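Local structure of omega transaminase (Pseudomonas sp., 5LHA) at residues Lys35-Ala40 against Ile47-Gly52; Ala72-Ala77 against Leu345-Ala350; Gly298-Gly303 against Cys338-Ala343; Val421-Ile426 against Ile430-Pro435. The protein probably transfers amino groups between amines or amino acids and carbonyl acceptors, using a pyridoxal phosphate cofactor that is bound here as pyridoxamine phosphate. One frame throughout, in Å; residues are numbered along the deposited sequence.

How the interactions relate
Interactions 1 and 4 are beta hairpins of one seven-stranded mixed sheet, tied by backbone hydrogen bonds and dressed with branched aliphatic side chains; they meet where Leu422 packs on Leu37 and Ile47. Interactions 2 and 3 have no hydrogen bond between their segments. Both use helix 335-350 and abut each other, with Tyr299 against Val74 and Ala77 beside Ala339 and Ala343. Interaction 3 is wholly buried and built on small alanines, whereas interaction 2 is a small contact with exposed Ser73 at its margin. Interaction 4 is partly buried and brings Arg424 toward the cofactor, while interaction 1 carries the sheet to the second subunit.

Interaction 1 of 4, residues Lys35-Ala40 against Ile47-Gly52; sequences KTLVIA and ITDIDG
The carboxylate of Asp49 turns one oxygen to the opposing strand and the other to its own turn. OD2 lies 3.8 Å from CD1 of Leu37, the two side chains crossing at about a right angle, while OD1 accepts a hydrogen bond from the backbone N of Gln53 and a weak one from Asp51 N. Placing CG between the backbone N and the carbonyl carbon (chi1 63°) turns OD1 toward these N-H groups, in and just after the type I turn from Asp49 to Gly52. Two backbone bonds close the antiparallel pairing, Ala40 N to Thr48 O at 2.7 Å and Ile50 N to Val38 O at 2.8 Å, around the non-hydrogen-bonded pair Ile39 and Asp49. Ile50 lies over Val38, its CG2 3.6 Å from Val38 CG1 and its CD1 3.9 Å from Val38 CB. With an alanine here, CG2 and CD1 would be gone and a gap beside Val38 is likely to open. Ile39 meets Ile47 through their CD1 atoms, 3.9 Å apart, and both rest on Met55 of strand 54-57. The hairpin of strands 37-43 and 46-49 thus forms one end of the sheet within the chain, and Leu37 and Val38 extend it by parallel pairing with a strand of the second subunit.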
loop_
_atom_site.group_PDB
_atom_site.type_symbol
_atom_site.label_atom_id
_atom_site.label_comp_id
_atom_site.label_asym_id
_atom_site.label_seq_id
_atom_site.Cartn_x
_atom_site.Cartn_y
_atom_site.Cartn_z
ATOM N N LYS A 35 -35.879 13.442 8.214
ATOM C CA LYS A 35 -36.749 12.448 8.819
ATOM C C LYS A 35 -36.036 11.804 10.002
ATOM O O LYS A 35 -34.831 11.537 9.951
ATOM C CB LYS A 35 -37.146 11.391 7.788
ATOM C CG LYS A 35 -38.166 10.383 8.288
ATOM C CD LYS A 35 -37.852 8.977 7.790
ATOM C CE LYS A 35 -36.646 8.360 8.501
ATOM N NZ LYS A 35 -37.010 7.801 9.840
ATOM N N THR A 36 -36.773 11.583 11.087
ATOM C CA THR A 36 -36.195 10.952 12.269
ATOM C C THR A 36 -37.303 10.251 13.036
ATOM O O THR A 36 -38.401 10.799 13.179
ATOM C CB THR A 36 -35.495 11.960 13.201
ATOM O OG1 THR A 36 -34.855 12.993 12.443
ATOM C CG2 THR A 36 -34.450 11.248 14.051
ATOM N N LEU A 37 -37.028 9.023 13.466
ATOM C CA LEU A 37 -37.776 8.357 14.529
ATOM C C LEU A 37 -37.040 8.595 15.844
ATOM O O LEU A 37 -35.962 8.037 16.059
ATOM C CB LEU A 37 -37.915 6.866 14.226
ATOM C CG LEU A 37 -38.572 5.968 15.275
ATOM C CD1 LEU A 37 -39.995 6.394 15.555
ATOM C CD2 LEU A 37 -38.542 4.529 14.797
ATOM N N VAL A 38 -37.609 9.420 16.720
ATOM C CA VAL A 38 -36.937 9.847 17.947
ATOM C C VAL A 38 -37.431 8.999 19.115
ATOM O O VAL A 38 -38.542 9.194 19.619
ATOM C CB VAL A 38 -37.156 11.340 18.217
ATOM C CG1 VAL A 38 -36.239 11.814 19.336
ATOM C CG2 VAL A 38 -36.930 12.141 16.944
ATOM N N ILE A 39 -36.569 8.100 19.585
ATOM C CA ILE A 39 -36.883 7.205 20.691
ATOM C C ILE A 39 -36.612 7.922 22.003
ATOM O O ILE A 39 -35.500 8.412 22.234
ATOM C CB ILE A 39 -36.055 5.917 20.587
ATOM C CG1 ILE A 39 -36.388 5.165 19.289
ATOM C CG2 ILE A 39 -36.250 5.051 21.829
ATOM C CD1 ILE A 39 -37.825 4.748 19.127
ATOM N N ALA A 40 -37.618 7.973 22.877
ATOM C CA ALA A 40 -37.490 8.682 24.143
ATOM C C ALA A 40 -37.086 7.788 25.303
ATOM O O ALA A 40 -36.215 8.162 26.094
ATOM C CB ALA A 40 -38.807 9.376 24.495
ATOM N N ILE A 47 -39.707 -0.005 23.590
ATOM C CA ILE A 47 -39.252 1.379 23.507
ATOM C C ILE A 47 -40.421 2.258 23.077
ATOM O O ILE A 47 -41.373 1.806 22.436
ATOM C CB ILE A 47 -38.057 1.564 22.542
ATOM C CG1 ILE A 47 -38.448 1.155 21.124
ATOM C CG2 ILE A 47 -36.870 0.751 23.021
ATOM C CD1 ILE A 47 -37.294 0.988 20.174
ATOM N N THR A 48 -40.330 3.536 23.438
ATOM C CA THR A 48 -41.380 4.512 23.186
ATOM C C THR A 48 -40.762 5.766 22.580
ATOM O O THR A 48 -39.745 6.259 23.079
ATOM C CB THR A 48 -42.128 4.831 24.483
ATOM O OG1 THR A 48 -42.452 3.604 25.146
ATOM C CG2 THR A 48 -43.426 5.599 24.213
ATOM N N ASP A 49 -41.374 6.287 21.521
ATOM C CA ASP A 49 -40.824 7.461 20.863
ATOM C C ASP A 49 -41.342 8.734 21.532
ATOM O O ASP A 49 -42.083 8.689 22.514
ATOM C CB ASP A 49 -41.125 7.418 19.360
ATOM C CG ASP A 49 -42.605 7.468 19.042
ATOM O OD1 ASP A 49 -43.417 7.809 19.917
ATOM O OD2 ASP A 49 -42.959 7.151 17.892
ATOM N N ILE A 50 -40.907 9.891 21.023
ATOM C CA ILE A 50 -41.333 11.178 21.565
ATOM C C ILE A 50 -42.805 11.467 21.315
ATOM O O ILE A 50 -43.333 12.441 21.861
ATOM C CB ILE A 50 -40.517 12.350 20.981
ATOM C CG1 ILE A 50 -40.659 12.388 19.444
ATOM C CG2 ILE A 50 -39.078 12.261 21.442
ATOM C CD1 ILE A 50 -40.174 13.678 18.760
ATOM N N ASP A 51 -43.468 10.670 20.481
ATOM C CA ASP A 51 -44.901 10.783 20.273
ATOM C C ASP A 51 -45.680 9.823 21.156
ATOM O O ASP A 51 -46.891 9.674 20.975
ATOM C CB ASP A 51 -45.240 10.529 18.803
ATOM C CG ASP A 51 -44.688 11.605 17.874
ATOM O OD1 ASP A 51 -44.920 12.803 18.135
ATOM O OD2 ASP A 51 -44.018 11.251 16.877
ATOM N N GLY A 52 -45.016 9.183 22.116
ATOM C CA GLY A 52 -45.677 8.272 23.029
ATOM C C GLY A 52 -46.126 6.953 22.441
ATOM O O GLY A 52 -46.860 6.217 23.109
#

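Interaction 2 of 4, residues Ala72-Ala77 against Leu345-Ala350; sequences ASVKAA and LDIVEA
A helix-to-helix contact joins the first turn of helix 72-85, at Ser73 and Val74, to the last turn of helix 335-350, at Ile347, in this fold type I aminotransferase. The backbones stay well apart, the CA atoms of Ser73 and Ile347 lying 9.1 Å from each other, and one long side chain spans the gap. Ile347 sets CG1 anti to its carbonyl carbon (chi1 -69°) and carries on extended (chi2 167°), which carries CD1 to the other helix. No hydrogen bond crosses, and the join is van der Waals contact alone, a small patch with Val74 and Ile347 buried and Ser73 exposed. Val74 also packs on Ala343 and Val344, about one turn earlier in helix 335-350, and against Tyr299, while Ile347 also touches Arg71. Salt bridges tie each helix to other parts: Asp346 and Glu349 to Arg105 of helix 97-109, and Lys75 to Asp83 of the second subunit. At the meeting point the methyl of Ile347 serves both residues of helix 72-85, an oblique approach to Val74 bringing CD1 3.9 Å from Val74 CG2, with Ser73 OG 3.6 Å from the same CD1.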
loop_
_atom_site.group_PDB
_atom_site.type_symbol
_atom_site.label_atom_id
_atom_site.label_comp_id
_atom_site.label_asym_id
_atom_site.label_seq_id
_atom_site.Cartn_x
_atom_site.Cartn_y
_atom_site.Cartn_z
ATOM N N ALA A 72 -32.504 -2.910 36.763
ATOM C CA ALA A 72 -32.128 -2.186 37.978
ATOM C C ALA A 72 -30.732 -2.574 38.457
ATOM O O ALA A 72 -29.909 -1.705 38.766
ATOM C CB ALA A 72 -33.166 -2.427 39.074
ATOM N N SER A 73 -30.444 -3.876 38.521
ATOM C CA SER A 73 -29.152 -4.347 39.029
ATOM C C SER A 73 -27.970 -3.738 38.269
ATOM O O SER A 73 -26.943 -3.397 38.871
ATOM C CB SER A 73 -29.103 -5.875 38.963
ATOM O OG SER A 73 -29.193 -6.333 37.625
ATOM N N VAL A 74 -28.070 -3.656 36.940
ATOM C CA VAL A 74 -27.012 -3.049 36.129
ATOM C C VAL A 74 -26.910 -1.550 36.397
ATOM O O VAL A 74 -25.808 -0.996 36.496
ATOM C CB VAL A 74 -27.251 -3.342 34.636
ATOM C CG1 VAL A 74 -26.105 -2.796 33.781
ATOM C CG2 VAL A 74 -27.425 -4.836 34.409
ATOM N N LYS A 75 -28.053 -0.862 36.471
ATOM C CA LYS A 75 -28.029 0.556 36.819
ATOM C C LYS A 75 -27.405 0.777 38.194
ATOM O O LYS A 75 -26.679 1.756 38.404
ATOM C CB LYS A 75 -29.436 1.151 36.767
ATOM C CG LYS A 75 -30.092 1.162 35.390
ATOM C CD LYS A 75 -31.414 1.927 35.421
ATOM C CE LYS A 75 -32.263 1.563 36.633
ATOM N NZ LYS A 75 -33.643 2.145 36.568
ATOM N N ALA A 76 -27.703 -0.109 39.151
ATOM C CA ALA A 76 -27.113 -0.011 40.488
ATOM C C ALA A 76 -25.605 -0.248 40.462
ATOM O O ALA A 76 -24.858 0.391 41.213
ATOM C CB ALA A 76 -27.796 -0.992 41.443
ATOM N N ALA A 77 -25.140 -1.184 39.636
ATOM C CA ALA A 77 -23.703 -1.420 39.521
ATOM C C ALA A 77 -22.971 -0.185 39.013
ATOM O O ALA A 77 -21.907 0.171 39.532
ATOM C CB ALA A 77 -23.442 -2.610 38.594
ATOM N N LEU A 345 -23.050 -9.940 32.697
ATOM C CA LEU A 345 -22.710 -11.354 32.541
ATOM C C LEU A 345 -23.444 -12.222 33.550
ATOM O O LEU A 345 -23.823 -13.360 33.245
ATOM C CB LEU A 345 -21.206 -11.556 32.696
ATOM C CG LEU A 345 -20.346 -10.846 31.660
ATOM C CD1 LEU A 345 -18.877 -11.086 31.941
ATOM C CD2 LEU A 345 -20.727 -11.344 30.289
ATOM N N ASP A 346 -23.645 -11.703 34.758
ATOM C CA ASP A 346 -24.392 -12.439 35.767
ATOM C C ASP A 346 -25.806 -12.753 35.285
ATOM O O ASP A 346 -26.279 -13.888 35.414
ATOM C CB ASP A 346 -24.387 -11.658 37.079
ATOM C CG ASP A 346 -23.007 -11.637 37.726
ATOM O OD1 ASP A 346 -22.153 -12.442 37.311
ATOM O OD2 ASP A 346 -22.778 -10.837 38.656
ATOM N N ILE A 347 -26.496 -11.762 34.717
ATOM C CA ILE A 347 -27.849 -11.996 34.210
ATOM C C ILE A 347 -27.828 -13.019 33.078
ATOM O O ILE A 347 -28.698 -13.897 33.002
ATOM C CB ILE A 347 -28.493 -10.668 33.763
ATOM C CG1 ILE A 347 -28.785 -9.779 34.972
ATOM C CG2 ILE A 347 -29.772 -10.914 32.968
ATOM C CD1 ILE A 347 -29.133 -8.353 34.614
ATOM N N VAL A 348 -26.833 -12.925 32.188
ATOM C CA VAL A 348 -26.756 -13.823 31.032
ATOM C C VAL A 348 -26.685 -15.277 31.486
ATOM O O VAL A 348 -27.384 -16.153 30.960
ATOM C CB VAL A 348 -25.549 -13.449 30.150
ATOM C CG1 VAL A 348 -25.321 -14.493 29.041
ATOM C CG2 VAL A 348 -25.726 -12.052 29.554
ATOM N N GLU A 349 -25.828 -15.556 32.460
ATOM C CA GLU A 349 -25.655 -16.921 32.937
ATOM C C GLU A 349 -26.801 -17.351 33.842
ATOM O O GLU A 349 -27.228 -18.510 33.796
ATOM C CB GLU A 349 -24.314 -17.040 33.650
ATOM C CG GLU A 349 -23.137 -16.870 32.699
ATOM C CD GLU A 349 -21.801 -17.025 33.386
ATOM O OE1 GLU A 349 -21.629 -16.450 34.478
ATOM O OE2 GLU A 349 -20.919 -17.715 32.833
ATOM N N ALA A 350 -27.288 -16.447 34.697
ATOM C CA ALA A 350 -28.358 -16.812 35.618
ATOM C C ALA A 350 -29.643 -17.156 34.877
ATOM O O ALA A 350 -30.349 -18.101 35.248
ATOM C CB ALA A 350 -28.606 -15.685 36.623
#

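Interaction 3 of 4, residues Gly298-Gly303 against Cys338-Ala343; sequences GYIPLG and CAAALA
Beside Ile300, which packs on Ala340, the hydroxyl OH of Tyr299 is gripped by two backbone groups, Gly68 O and Arg71 N, which ties this loop to the 68-71 backbone. Between loop and helix the contact is purely apolar. CG1 of Ile300, anti to the carbonyl carbon (chi1 -50°), comes to 3.9 Å from Ala340 CB. Two residues on, Leu302 extends CG away from its backbone N (chi1 -177°) and lays CD2 3.6 Å from Ala341 CB. The alanine side chains here are consistent with the close approach of the loop: the CA atoms of Ile300 and Ala340 are 7.0 Å apart, those of Leu302 and Cys338 7.7 Å. Leu102 of helix 97-109 packs against both Leu302 and Ala341, and Ile78 of helix 72-85 against both Ile300 and Ala340. The second subunit closes in as well, with its own Ile300 on Ile300 and its His334 NE2 bonded to Gly298 O. The side chain of Leu302 is about 9 Å from the cofactor. From here the chain enters strand 303-308, antiparallel to both neighbours in an otherwise largely parallel sheet, as in the large domain of fold type I enzymes.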
loop_
_atom_site.group_PDB
_atom_site.type_symbol
_atom_site.label_atom_id
_atom_site.label_comp_id
_atom_site.label_asym_id
_atom_site.label_seq_id
_atom_site.Cartn_x
_atom_site.Cartn_y
_atom_site.Cartn_z
ATOM N N GLY A 298 -25.134 -2.891 26.047
ATOM C CA GLY A 298 -25.222 -1.538 25.551
ATOM C C GLY A 298 -25.217 -0.457 26.604
ATOM O O GLY A 298 -25.218 0.727 26.248
ATOM N N TYR A 299 -25.205 -0.807 27.890
ATOM C CA TYR A 299 -25.399 0.222 28.908
ATOM C C TYR A 299 -24.222 1.189 28.950
ATOM O O TYR A 299 -24.413 2.397 29.147
ATOM C CB TYR A 299 -25.630 -0.413 30.280
ATOM C CG TYR A 299 -27.007 -1.010 30.450
ATOM C CD1 TYR A 299 -27.426 -2.082 29.675
ATOM C CD2 TYR A 299 -27.893 -0.497 31.379
ATOM C CE1 TYR A 299 -28.693 -2.626 29.825
ATOM C CE2 TYR A 299 -29.162 -1.034 31.536
ATOM C CZ TYR A 299 -29.553 -2.100 30.756
ATOM O OH TYR A 299 -30.815 -2.632 30.916
ATOM N N ILE A 300 -23.010 0.682 28.744
ATOM C CA ILE A 300 -21.791 1.487 28.732
ATOM C C ILE A 300 -20.914 0.948 27.611
ATOM O O ILE A 300 -20.805 -0.279 27.458
ATOM C CB ILE A 300 -21.034 1.427 30.068
ATOM C CG1 ILE A 300 -21.951 1.702 31.263
ATOM C CG2 ILE A 300 -19.885 2.427 30.049
ATOM C CD1 ILE A 300 -22.396 3.138 31.419
ATOM N N PRO A 301 -20.288 1.801 26.805
ATOM C CA PRO A 301 -19.423 1.298 25.726
ATOM C C PRO A 301 -18.281 0.465 26.286
ATOM O O PRO A 301 -17.513 0.924 27.136
ATOM C CB PRO A 301 -18.917 2.583 25.061
ATOM C CG PRO A 301 -19.994 3.581 25.328
ATOM C CD PRO A 301 -20.455 3.265 26.735
ATOM N N LEU A 302 -18.183 -0.779 25.820
ATOM C CA LEU A 302 -17.051 -1.621 26.180
ATOM C C LEU A 302 -16.786 -2.604 25.054
ATOM O O LEU A 302 -17.713 -3.214 24.519
ATOM C CB LEU A 302 -17.321 -2.389 27.483
ATOM C CG LEU A 302 -16.229 -3.286 28.071
ATOM C CD1 LEU A 302 -15.062 -2.472 28.633
ATOM C CD2 LEU A 302 -16.773 -4.256 29.107
ATOM N N GLY A 303 -15.505 -2.788 24.737
ATOM C CA GLY A 303 -15.087 -3.825 23.824
ATOM C C GLY A 303 -13.954 -4.615 24.450
ATOM O O GLY A 303 -13.315 -4.173 25.406
ATOM N N CYS A 338 -16.465 -1.795 33.129
ATOM C CA CYS A 338 -16.245 -3.138 33.651
ATOM C C CYS A 338 -17.330 -3.516 34.653
ATOM O O CYS A 338 -17.946 -4.586 34.548
ATOM C CB CYS A 338 -14.859 -3.212 34.294
ATOM S SG CYS A 338 -13.496 -3.028 33.120
ATOM N N ALA A 339 -17.596 -2.622 35.617
ATOM C CA ALA A 339 -18.627 -2.844 36.626
ATOM C C ALA A 339 -19.965 -3.217 36.004
ATOM O O ALA A 339 -20.642 -4.144 36.469
ATOM C CB ALA A 339 -18.778 -1.596 37.502
ATOM N N ALA A 340 -20.395 -2.452 34.993
ATOM C CA ALA A 340 -21.634 -2.777 34.298
ATOM C C ALA A 340 -21.535 -4.126 33.594
ATOM O O ALA A 340 -22.514 -4.880 33.553
ATOM C CB ALA A 340 -22.003 -1.666 33.311
ATOM N N ALA A 341 -20.379 -4.425 32.994
ATOM C CA ALA A 341 -20.184 -5.708 32.324
ATOM C C ALA A 341 -20.400 -6.878 33.275
ATOM O O ALA A 341 -21.072 -7.861 32.930
ATOM C CB ALA A 341 -18.780 -5.777 31.719
ATOM N N LEU A 342 -19.816 -6.798 34.476
ATOM C CA LEU A 342 -19.941 -7.892 35.440
ATOM C C LEU A 342 -21.397 -8.165 35.779
ATOM O O LEU A 342 -21.813 -9.329 35.862
ATOM C CB LEU A 342 -19.134 -7.592 36.702
ATOM C CG LEU A 342 -17.622 -7.576 36.464
ATOM C CD1 LEU A 342 -16.853 -6.965 37.633
ATOM C CD2 LEU A 342 -17.141 -8.978 36.178
ATOM N N ALA A 343 -22.192 -7.106 35.962
ATOM C CA ALA A 343 -23.608 -7.292 36.252
ATOM C C ALA A 343 -24.327 -7.908 35.063
ATOM O O ALA A 343 -25.230 -8.735 35.232
ATOM C CB ALA A 343 -24.251 -5.958 36.634
#

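Interaction 4 of 4, residues Val421-Ile426 against Ile430-Pro435; sequences VLVRPI and IILSPP
In the beta hairpin of strands 421-426 and 429-432, Arg424 leaves its strand beside Ile431, CB standing 3.8 Å from Ile431 O, with Ile431 CB just beyond on the same face of the sheet. With CG anti to the backbone N (chi1 -169°) the chain then runs extended from CG to NE, along Val59, Leu62 and Trp63 of the same subunit and Phe91 of the second. At its tip one face of the guanidinium is covered by CD1 of Ile426, which sits 3.3 Å above the plane and over its centre. The side chain of Arg424 is about 6 Å from the bound pyridoxamine phosphate, which places this face of the hairpin at the border of the active site. Ile426 CD1 also lies 3.6 Å from CG1 of Ile431, a link between the arginine and the opposite strand. Behind it Arg424 and Ile431 form an antiparallel hydrogen-bonded pair: Ile431 N reaches Arg424 O at 2.6 Å with an N-H...O angle of 177°, nearly straight, and Arg424 N gives a longer bond of 3.2 Å to Ile431 O. Pro425 and Ile430 follow as a non-hydrogen-bonded pair. Around Val423 the contact is aliphatic: its CG2 stands 3.5 Å from Ile430 CG2, and its CG1 lies 3.5 Å from CD2 of Leu432, the two side chains running side by side in the same direction.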
loop_
_atom_site.group_PDB
_atom_site.type_symbol
_atom_site.label_atom_id
_atom_site.label_comp_id
_atom_site.label_asym_id
_atom_site.label_seq_id
_atom_site.Cartn_x
_atom_site.Cartn_y
_atom_site.Cartn_z
ATOM N N VAL A 421 -43.891 -3.002 16.192
ATOM C CA VAL A 421 -42.639 -3.752 16.278
ATOM C C VAL A 421 -41.597 -3.076 15.394
ATOM O O VAL A 421 -41.775 -2.992 14.174
ATOM C CB VAL A 421 -42.804 -5.225 15.859
ATOM C CG1 VAL A 421 -41.471 -5.932 15.913
ATOM C CG2 VAL A 421 -43.791 -5.931 16.755
ATOM N N LEU A 422 -40.506 -2.615 15.997
ATOM C CA LEU A 422 -39.409 -2.013 15.249
ATOM C C LEU A 422 -38.465 -3.103 14.758
ATOM O O LEU A 422 -37.962 -3.897 15.556
ATOM C CB LEU A 422 -38.637 -1.004 16.098
ATOM C CG LEU A 422 -37.546 -0.261 15.317
ATOM C CD1 LEU A 422 -38.115 0.491 14.118
ATOM C CD2 LEU A 422 -36.746 0.672 16.206
ATOM N N VAL A 423 -38.263 -3.165 13.440
ATOM C CA VAL A 423 -37.311 -4.069 12.805
ATOM C C VAL A 423 -36.397 -3.235 11.913
ATOM O O VAL A 423 -36.611 -2.037 11.716
ATOM C CB VAL A 423 -38.001 -5.192 12.005
ATOM C CG1 VAL A 423 -38.873 -6.021 12.933
ATOM C CG2 VAL A 423 -38.830 -4.604 10.890
ATOM N N ARG A 424 -35.375 -3.886 11.357
ATOM C CA ARG A 424 -34.255 -3.174 10.737
ATOM C C ARG A 424 -34.048 -3.538 9.270
ATOM O O ARG A 424 -33.653 -4.679 8.965
ATOM C CB ARG A 424 -32.981 -3.458 11.532
ATOM C CG ARG A 424 -31.790 -2.593 11.164
ATOM C CD ARG A 424 -30.525 -3.120 11.818
ATOM N NE ARG A 424 -29.320 -2.464 11.312
ATOM C CZ ARG A 424 -28.078 -2.836 11.615
ATOM N NH1 ARG A 424 -27.863 -3.871 12.422
ATOM N NH2 ARG A 424 -27.045 -2.184 11.093
ATOM N N PRO A 425 -34.281 -2.618 8.331
ATOM C CA PRO A 425 -33.898 -2.874 6.938
ATOM C C PRO A 425 -32.425 -2.556 6.715
ATOM O O PRO A 425 -31.935 -1.494 7.109
ATOM C CB PRO A 425 -34.806 -1.930 6.137
ATOM C CG PRO A 425 -35.087 -0.807 7.060
ATOM C CD PRO A 425 -35.084 -1.387 8.464
ATOM N N ILE A 426 -31.711 -3.522 6.139
ATOM C CA ILE A 426 -30.359 -3.343 5.621
ATOM C C ILE A 426 -30.367 -3.853 4.189
ATOM O O ILE A 426 -30.473 -5.067 3.961
ATOM C CB ILE A 426 -29.304 -4.090 6.446
ATOM C CG1 ILE A 426 -29.404 -3.729 7.921
ATOM C CG2 ILE A 426 -27.920 -3.773 5.933
ATOM C CD1 ILE A 426 -28.490 -4.548 8.771
ATOM N N ILE A 430 -34.640 -7.636 5.861
ATOM C CA ILE A 430 -35.146 -7.183 7.155
ATOM C C ILE A 430 -34.451 -7.995 8.240
ATOM O O ILE A 430 -34.515 -9.231 8.239
ATOM C CB ILE A 430 -36.672 -7.336 7.262
ATOM C CG1 ILE A 430 -37.404 -6.746 6.055
ATOM C CG2 ILE A 430 -37.173 -6.675 8.538
ATOM C CD1 ILE A 430 -37.512 -5.235 6.075
ATOM N N ILE A 431 -33.783 -7.306 9.164
ATOM C CA ILE A 431 -33.074 -7.949 10.265
ATOM C C ILE A 431 -33.959 -7.936 11.506
ATOM O O ILE A 431 -34.506 -6.890 11.882
ATOM C CB ILE A 431 -31.726 -7.258 10.550
ATOM C CG1 ILE A 431 -30.812 -7.288 9.320
ATOM C CG2 ILE A 431 -31.052 -7.872 11.765
ATOM C CD1 ILE A 431 -30.753 -8.616 8.611
ATOM N N LEU A 432 -34.078 -9.097 12.151
ATOM C CA LEU A 432 -34.707 -9.262 13.456
ATOM C C LEU A 432 -33.610 -9.594 14.462
ATOM O O LEU A 432 -32.885 -10.570 14.276
ATOM C CB LEU A 432 -35.745 -10.385 13.413
ATOM C CG LEU A 432 -36.696 -10.404 12.212
ATOM C CD1 LEU A 432 -37.733 -11.513 12.328
ATOM C CD2 LEU A 432 -37.369 -9.060 12.009
ATOM N N SER A 433 -33.478 -8.787 15.518
ATOM C CA SER A 433 -32.452 -9.072 16.527
ATOM C C SER A 433 -32.869 -8.568 17.908
ATOM O O SER A 433 -32.224 -7.679 18.482
ATOM C CB SER A 433 -31.110 -8.471 16.113
ATOM O OG SER A 433 -31.154 -7.059 16.090
ATOM N N PRO A 434 -33.929 -9.132 18.478
ATOM C CA PRO A 434 -34.493 -8.595 19.715
ATOM C C PRO A 434 -33.653 -8.976 20.919
ATOM O O PRO A 434 -32.699 -9.761 20.792
ATOM C CB PRO A 434 -35.871 -9.266 19.768
ATOM C CG PRO A 434 -35.624 -10.597 19.143
ATOM C CD PRO A 434 -34.643 -10.343 18.033
ATOM N N PRO A 435 -33.977 -8.445 22.107
ATOM C CA PRO A 435 -33.277 -8.887 23.320
ATOM C C PRO A 435 -33.401 -10.391 23.502
ATOM O O PRO A 435 -34.362 -11.020 23.053
ATOM C CB PRO A 435 -33.981 -8.119 24.443
ATOM C CG PRO A 435 -34.500 -6.867 23.773
ATOM C CD PRO A 435 -34.865 -7.292 22.367
#